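Local coordinates for protein photoreceptor-histidine kinase BphP (Stigmatella aurantiaca DW4/3-1, PDB 6BAF) that probably senses red and far-red light through a bound biliverdin chromophore and passes the signal on as a histidine kinase in myxobacterial development, at residues A[21-26]-A[102-107]; A[39-44]-A[82-87]; A[96-101]-A[232-237]. All blocks are in the same frame, centred on the assembly; numbering follows the deposited sequence.

Contact 1: A[21-26]-A[102-107]; sequences LVLSEP and GRLILE
Leu21 to Leu23 pair with Leu104 to Leu106 as adjacent antiparallel strands in the central sheet of the PAS fold. Backbone bonds fix the register. Leu21 and Leu106 are bonded in both directions, Leu21 N to Leu106 O at 2.9 Å and Leu106 N to Leu21 O at 2.8 Å, both within 10° of straight. Val22 and Ile105 follow as a non-hydrogen-bonded pair, and Leu23 N then donates to Leu104 O at 2.9 Å. Beyond it a water takes over: it accepts from Leu104 N at 3.0 Å and from Arg103 NE and donates to Leu23 O, linking the strands where Leu104 N and Leu23 O do not bond directly.

Apolar packing divides between the two faces of the sheet. On one, Leu23 reaches two neighbours on the other strand, its CB lying 3.8 Å from Leu104 CD1 and its CD1 touching Leu106 CD2. On the other, Val22 turns CG2 to Ile105 CG1, while its CG1, anti to the backbone N (chi1 177°), lies against Arg103 NE at 3.4 Å, though that arginine is modelled in two conformers.

The polar end of the contact is Glu25. Its chain crosses Leu104 at about a right angle, with Glu25 CD 3.7 Å from Leu104 CB. Arg99 takes OE2 in a salt bridge; at the other oxygen, a second water donates both to Glu25 OE1 and, at 2.7 Å, to Gly102 O.

Contact 2: A[39-44]-A[82-87]; sequences AVLGNS and VVWRVD
Leu41 sits over the six-membered ring of the Trp84 indole, offset to the rim of the whole ring system. Its CG is 3.8 Å from that ring's centroid and only 7° off the normal, a CH-pi contact, and Leu41 CD2 lies 3.9 Å from Trp84 CH2. Asn43 comes instead at the rim: its OD1 is in the indole plane, 3.1 Å from Trp84 CZ3, with the amide turned 58° from the ring. That oxygen is buried and has no hydrogen-bond partner in the model; what it meets here is the ring edge and Val86 CG2. With CG1 in the crowded position between backbone N and carbonyl carbon (chi1 47°), Val86 sends CG2 to within 3.3 Å of Gly42 O. Gly42 leaves the helix with positive phi, and a CB there would press on that same methyl.

Further out, Gln47 OE1 accepts from Asn43 ND2 and from Ser44 N, which fixes how the amide is rotated. Phe56 meets Trp84 with its ring only about 20° from parallel, and Leu108 touches both Leu41 and Trp84. Replacing Trp84 by an alanine would probably leave Leu41 CG without the ring face it rests on and Phe56 without the ring it lies beside. The whole is PAS-fold packing: the end of helix 37-41 and its following turn set against strand 80-85, the outermost strand at that side of the sheet.

Contact 3: A[96-101]-A[232-237]; sequences IAHRHQ and LSFSVL
Phe234 and Ser235, in the GAF-domain loop that probably forms part of the knot of phytochromes, meet His98 and His100 on strand 90-100 of the PAS sheet, joining the two domains. The loop enters through a type I turn from Leu232 to Ser235. Phe234 carries most of the contact. With CG swung opposite its backbone N (chi1 -180°), His100 offers a ring face to the edge of Phe234, an edge-to-face pair with centroids 4.8 Å apart and planes at 76°: CD2 stands over the centre of the imidazole, and CE2 is 3.5 Å from His100 CE1. Gln101 CG lies on the imidazole's opposite face. At His98 it is the backbone of Phe234 that comes over the ring, with Phe234 O 3.4 Å from His98 CE1, while Phe234 CB lies 3.5 Å from His98 CD2. A water in the imidazole plane bridges His98 NE2, at 2.8 Å, and Phe234 N, at 2.9 Å. Ile96 CD1 and Val236 CG2 add a looser apolar touch at 4.4 Å.

Glu107 of strand 103-110 accepts from Val236 N and Leu237 N. The loop also bonds to the backbone of His9 and Gln15, and Ile96 rests against Tyr284 and Arg287 of helix 284-300.

All three contacts involve the antiparallel PAS sheet, where strands 19-23, 103-110, 90-100 and 80-85 lie side by side in that order. Contact 1 pairs the first two, contact 3 uses the third and contact 2 the outermost. Contacts 1 and 3 touch, their centres 9 Å apart, and the Glu25-Arg99 salt bridge runs between them; contact 2 lies about 18 Å from contact 1 and 21 Å from contact 3, centre to centre. Along the chain, contact 2 falls between the two segments of contact 1, whereas contacts 1 and 3 alternate. Contacts 1 and 2 thus build the PAS domain itself, and contact 3 ties it to the GAF domain, which houses most of the chromophore pocket in phytochromes.

Contact 1: A[21-26]-A[102-107]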
loop_
_atom_site.group_PDB
_atom_site.type_symbol
_atom_site.label_atom_id
_atom_site.label_comp_id
_atom_site.label_asym_id
_atom_site.label_seq_id
_atom_site.Cartn_x
_atom_site.Cartn_y
_atom_site.Cartn_z
ATOM N N LEU A 21 26.961 -3.609 -3.346
ATOM C CA LEU A 21 28.049 -2.935 -2.650
ATOM C C LEU A 21 27.971 -3.258 -1.164
ATOM O O LEU A 21 26.880 -3.421 -0.620
ATOM C CB LEU A 21 27.951 -1.422 -2.832
ATOM C CG LEU A 21 27.798 -0.900 -4.256
ATOM C CD1 LEU A 21 27.596 0.599 -4.180
ATOM C CD2 LEU A 21 29.037 -1.244 -5.120
ATOM N N VAL A 22 29.123 -3.360 -0.490
ATOM C CA VAL A 22 29.165 -3.366 0.970
ATOM C C VAL A 22 29.846 -2.078 1.420
ATOM O O VAL A 22 30.856 -1.662 0.835
ATOM C CB VAL A 22 29.883 -4.592 1.536
ATOM C CG1 VAL A 22 29.942 -4.496 3.036
ATOM C CG2 VAL A 22 29.182 -5.897 1.103
ATOM N N LEU A 23 29.271 -1.436 2.435
ATOM C CA LEU A 23 29.642 -0.107 2.905
ATOM C C LEU A 23 30.096 -0.171 4.354
ATOM O O LEU A 23 29.432 -0.798 5.199
ATOM C CB LEU A 23 28.452 0.853 2.808
ATOM C CG LEU A 23 27.747 0.998 1.455
ATOM C CD1 LEU A 23 26.540 1.915 1.637
ATOM C CD2 LEU A 23 28.667 1.609 0.502
ATOM N N SER A 24 31.197 0.509 4.670
ATOM C CA SER A 24 31.544 0.517 6.085
ATOM C C SER A 24 30.633 1.477 6.844
ATOM O O SER A 24 30.043 2.392 6.274
ATOM C CB SER A 24 32.991 0.958 6.298
ATOM O OG SER A 24 33.103 2.334 5.942
ATOM N N GLU A 25 30.613 1.325 8.155
ATOM C CA GLU A 25 29.837 2.220 8.992
ATOM C C GLU A 25 30.741 2.741 10.078
ATOM O O GLU A 25 31.359 1.938 10.780
ATOM C CB GLU A 25 28.657 1.473 9.607
ATOM C CG GLU A 25 27.876 0.629 8.582
ATOM C CD GLU A 25 26.747 -0.176 9.235
ATOM O OE1 GLU A 25 26.971 -1.376 9.584
ATOM O OE2 GLU A 25 25.653 0.405 9.428
ATOM N N PRO A 26 30.746 4.065 10.306
ATOM C CA PRO A 26 29.815 5.054 9.728
ATOM C C PRO A 26 30.289 5.688 8.460
ATOM O O PRO A 26 29.592 6.544 7.887
ATOM C CB PRO A 26 29.724 6.128 10.819
ATOM C CG PRO A 26 31.111 6.120 11.425
ATOM C CD PRO A 26 31.472 4.610 11.471
ATOM N N GLY A 102 26.762 -7.841 10.793
ATOM C CA GLY A 102 27.762 -6.807 10.910
ATOM C C GLY A 102 28.101 -6.057 9.636
ATOM O O GLY A 102 28.931 -5.142 9.693
ATOM N N ARG A 103 27.459 -6.346 8.500
ATOM C CA ARG A 103 27.784 -5.612 7.290
ATOM C C ARG A 103 26.565 -4.843 6.793
ATOM O O ARG A 103 25.407 -5.217 7.024
ATOM C CB ARG A 103 28.354 -6.546 6.194
ATOM C CG ARG A 103 29.562 -7.430 6.679
ATOM C CD ARG A 103 31.018 -7.067 6.192
ATOM N NE ARG A 103 31.310 -5.646 5.938
ATOM C CZ ARG A 103 32.530 -5.110 5.711
ATOM N NH1 ARG A 103 33.668 -5.868 5.728
ATOM N NH2 ARG A 103 32.600 -3.794 5.476
ATOM N N LEU A 104 26.846 -3.726 6.131
ATOM C CA LEU A 104 25.829 -2.872 5.521
ATOM C C LEU A 104 25.896 -3.113 4.018
ATOM O O LEU A 104 26.880 -2.749 3.361
ATOM C CB LEU A 104 26.079 -1.400 5.848
ATOM C CG LEU A 104 25.030 -0.293 5.758
ATOM C CD1 LEU A 104 25.623 1.050 5.381
ATOM C CD2 LEU A 104 23.709 -0.598 5.035
ATOM N N ILE A 105 24.862 -3.734 3.472
ATOM C CA ILE A 105 24.834 -4.150 2.078
ATOM C C ILE A 105 23.846 -3.260 1.343
ATOM O O ILE A 105 22.699 -3.102 1.785
ATOM C CB ILE A 105 24.440 -5.628 1.949
ATOM C CG1 ILE A 105 25.495 -6.501 2.626
ATOM C CG2 ILE A 105 24.196 -5.963 0.468
ATOM C CD1 ILE A 105 25.142 -7.972 2.752
ATOM N N LEU A 106 24.283 -2.686 0.228
ATOM C CA LEU A 106 23.440 -1.829 -0.596
ATOM C C LEU A 106 23.323 -2.483 -1.965
ATOM O O LEU A 106 24.340 -2.723 -2.638
ATOM C CB LEU A 106 24.026 -0.416 -0.685
ATOM C CG LEU A 106 23.423 0.532 -1.718
ATOM C CD1 LEU A 106 21.944 0.831 -1.383
ATOM C CD2 LEU A 106 24.256 1.828 -1.793
ATOM N N GLU A 107 22.100 -2.852 -2.345
ATOM C CA GLU A 107 21.833 -3.423 -3.660
ATOM C C GLU A 107 21.172 -2.386 -4.547
ATOM O O GLU A 107 20.285 -1.646 -4.097
ATOM C CB GLU A 107 20.963 -4.673 -3.528
ATOM C CG GLU A 107 21.803 -5.703 -2.808
ATOM C CD GLU A 107 21.103 -6.990 -2.561
ATOM O OE1 GLU A 107 20.130 -7.011 -1.735
ATOM O OE2 GLU A 107 21.535 -7.990 -3.194
HETATM O O HOH W 1 29.751 -3.038 6.329
HETATM O O HOH W 2 29.450 -2.656 8.931
#

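Contact 2: A[39-44]-A[82-87]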
loop_
_atom_site.group_PDB
_atom_site.type_symbol
_atom_site.label_atom_id
_atom_site.label_comp_id
_atom_site.label_asym_id
_atom_site.label_seq_id
_atom_site.Cartn_x
_atom_site.Cartn_y
_atom_site.Cartn_z
ATOM N N ALA A 39 29.561 -2.635 -16.355
ATOM C CA ALA A 39 28.349 -2.682 -17.161
ATOM C C ALA A 39 27.216 -1.879 -16.532
ATOM O O ALA A 39 26.500 -1.159 -17.232
ATOM C CB ALA A 39 27.918 -4.126 -17.381
ATOM N N VAL A 40 27.023 -1.981 -15.223
ATOM C CA VAL A 40 25.811 -1.406 -14.638
ATOM C C VAL A 40 26.018 0.030 -14.188
ATOM O O VAL A 40 25.116 0.864 -14.313
ATOM C CB VAL A 40 25.355 -2.290 -13.470
ATOM C CG1 VAL A 40 24.137 -1.677 -12.788
ATOM C CG2 VAL A 40 25.129 -3.708 -13.956
ATOM N N LEU A 41 27.200 0.336 -13.654
ATOM C CA LEU A 41 27.461 1.599 -12.982
ATOM C C LEU A 41 28.327 2.561 -13.795
ATOM O O LEU A 41 28.268 3.776 -13.569
ATOM C CB LEU A 41 28.153 1.314 -11.637
ATOM C CG LEU A 41 27.453 1.478 -10.290
ATOM C CD1 LEU A 41 25.959 1.245 -10.350
ATOM C CD2 LEU A 41 28.106 0.627 -9.197
ATOM N N GLY A 42 29.138 2.064 -14.716
ATOM C CA GLY A 42 30.107 2.924 -15.356
ATOM C C GLY A 42 31.420 3.065 -14.617
ATOM O O GLY A 42 32.238 3.895 -15.014
ATOM N N ASN A 43 31.655 2.280 -13.560
ATOM C CA ASN A 43 32.923 2.270 -12.835
ATOM C C ASN A 43 33.445 0.847 -12.698
ATOM O O ASN A 43 32.693 -0.126 -12.788
ATOM C CB ASN A 43 32.787 2.873 -11.440
ATOM C CG ASN A 43 32.516 4.336 -11.470
ATOM O OD1 ASN A 43 31.390 4.766 -11.272
ATOM N ND2 ASN A 43 33.547 5.122 -11.740
ATOM N N SER A 44 34.755 0.729 -12.482
ATOM C CA SER A 44 35.388 -0.569 -12.245
ATOM C C SER A 44 35.428 -0.894 -10.749
ATOM O O SER A 44 35.236 -0.026 -9.892
ATOM C CB SER A 44 36.808 -0.571 -12.784
ATOM O OG SER A 44 37.505 0.524 -12.209
ATOM N N VAL A 82 18.896 6.443 -5.415
ATOM C CA VAL A 82 20.325 6.525 -5.636
ATOM C C VAL A 82 20.515 7.049 -7.041
ATOM O O VAL A 82 20.037 6.433 -8.001
ATOM C CB VAL A 82 21.016 5.161 -5.460
ATOM C CG1 VAL A 82 22.472 5.263 -5.904
ATOM C CG2 VAL A 82 20.873 4.661 -3.999
ATOM N N VAL A 83 21.206 8.175 -7.170
ATOM C CA VAL A 83 21.513 8.753 -8.473
ATOM C C VAL A 83 23.027 8.718 -8.635
ATOM O O VAL A 83 23.750 9.431 -7.931
ATOM C CB VAL A 83 20.961 10.177 -8.609
ATOM C CG1 VAL A 83 21.327 10.771 -9.965
ATOM C CG2 VAL A 83 19.423 10.169 -8.366
ATOM N N TRP A 84 23.506 7.889 -9.546
ATOM C CA TRP A 84 24.938 7.692 -9.750
ATOM C C TRP A 84 25.476 8.619 -10.829
ATOM O O TRP A 84 25.239 8.389 -12.019
ATOM C CB TRP A 84 25.221 6.245 -10.130
ATOM C CG TRP A 84 25.740 5.551 -8.985
ATOM C CD1 TRP A 84 25.029 5.146 -7.890
ATOM C CD2 TRP A 84 27.062 5.140 -8.757
ATOM N NE1 TRP A 84 25.840 4.518 -6.982
ATOM C CE2 TRP A 84 27.089 4.483 -7.487
ATOM C CE3 TRP A 84 28.218 5.232 -9.489
ATOM C CZ2 TRP A 84 28.223 3.937 -6.942
ATOM C CZ3 TRP A 84 29.339 4.689 -8.939
ATOM C CH2 TRP A 84 29.333 4.046 -7.673
ATOM N N ARG A 85 26.259 9.617 -10.419
ATOM C CA ARG A 85 26.935 10.525 -11.346
ATOM C C ARG A 85 28.312 9.960 -11.665
ATOM O O ARG A 85 29.217 10.001 -10.830
ATOM C CB ARG A 85 27.058 11.926 -10.748
ATOM C CG ARG A 85 27.534 13.000 -11.745
ATOM C CD ARG A 85 27.063 14.361 -11.315
ATOM N NE ARG A 85 25.710 14.573 -11.821
ATOM C CZ ARG A 85 24.986 15.680 -11.637
ATOM N NH1 ARG A 85 25.472 16.692 -10.914
ATOM N NH2 ARG A 85 23.754 15.753 -12.147
ATOM N N VAL A 86 28.487 9.447 -12.874
ATOM C CA VAL A 86 29.764 8.826 -13.198
ATOM C C VAL A 86 30.590 9.751 -14.089
ATOM O O VAL A 86 31.657 10.221 -13.666
ATOM C CB VAL A 86 29.576 7.423 -13.815
ATOM C CG1 VAL A 86 28.503 7.427 -14.931
ATOM C CG2 VAL A 86 30.902 6.880 -14.303
ATOM N N ASP A 87 30.131 10.058 -15.302
ATOM C CA ASP A 87 31.023 10.909 -16.097
ATOM C C ASP A 87 30.468 12.031 -16.997
ATOM O O ASP A 87 31.055 12.281 -18.043
ATOM C CB ASP A 87 31.903 9.999 -16.975
ATOM C CG ASP A 87 33.390 10.385 -16.919
ATOM O OD1 ASP A 87 34.248 9.501 -17.174
ATOM O OD2 ASP A 87 33.693 11.563 -16.599
#

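Contact 3: A[96-101]-A[232-237]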
loop_
_atom_site.group_PDB
_atom_site.type_symbol
_atom_site.label_atom_id
_atom_site.label_comp_id
_atom_site.label_asym_id
_atom_site.label_seq_id
_atom_site.Cartn_x
_atom_site.Cartn_y
_atom_site.Cartn_z
ATOM N N ILE A 96 18.194 -0.905 -2.285
ATOM C CA ILE A 96 17.666 -1.665 -1.180
ATOM C C ILE A 96 18.852 -1.977 -0.275
ATOM O O ILE A 96 19.768 -2.711 -0.678
ATOM C CB ILE A 96 16.978 -2.936 -1.675
ATOM C CG1 ILE A 96 15.920 -2.554 -2.711
ATOM C CG2 ILE A 96 16.428 -3.706 -0.516
ATOM C CD1 ILE A 96 15.638 -3.670 -3.672
ATOM N N ALA A 97 18.854 -1.416 0.929
ATOM C CA ALA A 97 19.975 -1.562 1.838
ATOM C C ALA A 97 19.526 -2.306 3.084
ATOM O O ALA A 97 18.389 -2.143 3.535
ATOM C CB ALA A 97 20.565 -0.190 2.195
ATOM N N HIS A 98 20.401 -3.149 3.623
ATOM C CA HIS A 98 20.109 -3.858 4.859
ATOM C C HIS A 98 21.418 -4.095 5.613
ATOM O O HIS A 98 22.505 -4.010 5.045
ATOM C CB HIS A 98 19.363 -5.194 4.613
ATOM C CG HIS A 98 20.217 -6.286 4.044
ATOM N ND1 HIS A 98 20.544 -6.355 2.703
ATOM C CD2 HIS A 98 20.805 -7.363 4.631
ATOM C CE1 HIS A 98 21.311 -7.414 2.492
ATOM N NE2 HIS A 98 21.493 -8.038 3.644
ATOM N N ARG A 99 21.288 -4.365 6.913
ATOM C CA ARG A 99 22.372 -4.771 7.782
ATOM C C ARG A 99 22.193 -6.236 8.126
ATOM O O ARG A 99 21.095 -6.655 8.501
ATOM C CB ARG A 99 22.390 -3.933 9.054
ATOM C CG ARG A 99 22.601 -2.451 8.762
ATOM C CD ARG A 99 22.791 -1.673 10.065
ATOM N NE ARG A 99 23.084 -0.280 9.777
ATOM C CZ ARG A 99 22.155 0.661 9.687
ATOM N NH1 ARG A 99 20.878 0.345 9.873
ATOM N NH2 ARG A 99 22.488 1.896 9.389
ATOM N N HIS A 100 23.270 -7.011 8.017
ATOM C CA HIS A 100 23.218 -8.401 8.432
ATOM C C HIS A 100 24.632 -8.865 8.740
ATOM O O HIS A 100 25.570 -8.570 7.980
ATOM C CB HIS A 100 22.584 -9.276 7.345
ATOM C CG HIS A 100 22.494 -10.730 7.710
ATOM N ND1 HIS A 100 21.820 -11.179 8.829
ATOM C CD2 HIS A 100 22.964 -11.839 7.086
ATOM C CE1 HIS A 100 21.881 -12.499 8.883
ATOM N NE2 HIS A 100 22.574 -12.925 7.840
ATOM N N GLN A 101 24.775 -9.596 9.843
ATOM C CA GLN A 101 26.074 -10.121 10.297
ATOM C C GLN A 101 27.136 -9.026 10.330
ATOM O O GLN A 101 28.273 -9.226 9.910
ATOM C CB GLN A 101 26.542 -11.282 9.423
ATOM C CG GLN A 101 25.584 -12.478 9.401
ATOM C CD GLN A 101 25.599 -13.257 10.697
ATOM O OE1 GLN A 101 26.481 -13.070 11.525
ATOM N NE2 GLN A 101 24.625 -14.145 10.877
ATOM N N LEU A 232 24.924 -13.544 2.320
ATOM C CA LEU A 232 23.979 -12.876 1.419
ATOM C C LEU A 232 22.531 -13.292 1.690
ATOM O O LEU A 232 21.651 -13.057 0.850
ATOM C CB LEU A 232 24.367 -13.170 -0.026
ATOM C CG LEU A 232 25.692 -12.527 -0.457
ATOM C CD1 LEU A 232 26.055 -12.955 -1.848
ATOM C CD2 LEU A 232 25.578 -10.991 -0.416
ATOM N N SER A 233 22.276 -13.913 2.845
ATOM C CA SER A 233 20.949 -14.356 3.246
ATOM C C SER A 233 19.833 -13.361 2.937
ATOM O O SER A 233 18.772 -13.788 2.489
ATOM C CB SER A 233 20.912 -14.669 4.749
ATOM O OG SER A 233 21.746 -15.773 5.046
ATOM N N PHE A 234 20.027 -12.058 3.182
ATOM C CA PHE A 234 18.959 -11.071 3.022
ATOM C C PHE A 234 19.151 -10.214 1.795
ATOM O O PHE A 234 18.537 -9.147 1.674
ATOM C CB PHE A 234 18.829 -10.209 4.276
ATOM C CG PHE A 234 18.314 -10.983 5.421
ATOM C CD1 PHE A 234 16.960 -11.287 5.504
ATOM C CD2 PHE A 234 19.177 -11.510 6.354
ATOM C CE1 PHE A 234 16.472 -12.045 6.546
ATOM C CE2 PHE A 234 18.700 -12.273 7.396
ATOM C CZ PHE A 234 17.350 -12.547 7.499
ATOM N N SER A 235 20.003 -10.656 0.878
ATOM C CA SER A 235 20.278 -9.899 -0.333
ATOM C C SER A 235 19.394 -10.394 -1.476
ATOM O O SER A 235 19.270 -11.613 -1.709
ATOM C CB SER A 235 21.760 -10.038 -0.672
ATOM O OG SER A 235 21.939 -9.935 -2.067
ATOM N N VAL A 236 18.757 -9.454 -2.179
ATOM C CA VAL A 236 17.825 -9.847 -3.237
ATOM C C VAL A 236 18.585 -10.289 -4.482
ATOM O O VAL A 236 18.043 -11.031 -5.312
ATOM C CB VAL A 236 16.850 -8.690 -3.567
ATOM C CG1 VAL A 236 16.326 -8.051 -2.282
ATOM C CG2 VAL A 236 17.541 -7.607 -4.344
ATOM N N LEU A 237 19.840 -9.874 -4.631
ATOM C CA LEU A 237 20.605 -10.253 -5.806
ATOM C C LEU A 237 21.404 -11.533 -5.623
ATOM O O LEU A 237 22.166 -11.892 -6.530
ATOM C CB LEU A 237 21.553 -9.122 -6.183
ATOM C CG LEU A 237 20.858 -7.844 -6.636
ATOM C CD1 LEU A 237 21.876 -6.734 -6.804
ATOM C CD2 LEU A 237 20.042 -8.085 -7.921
HETATM O O HOH W 3 22.500 -10.624 3.517
#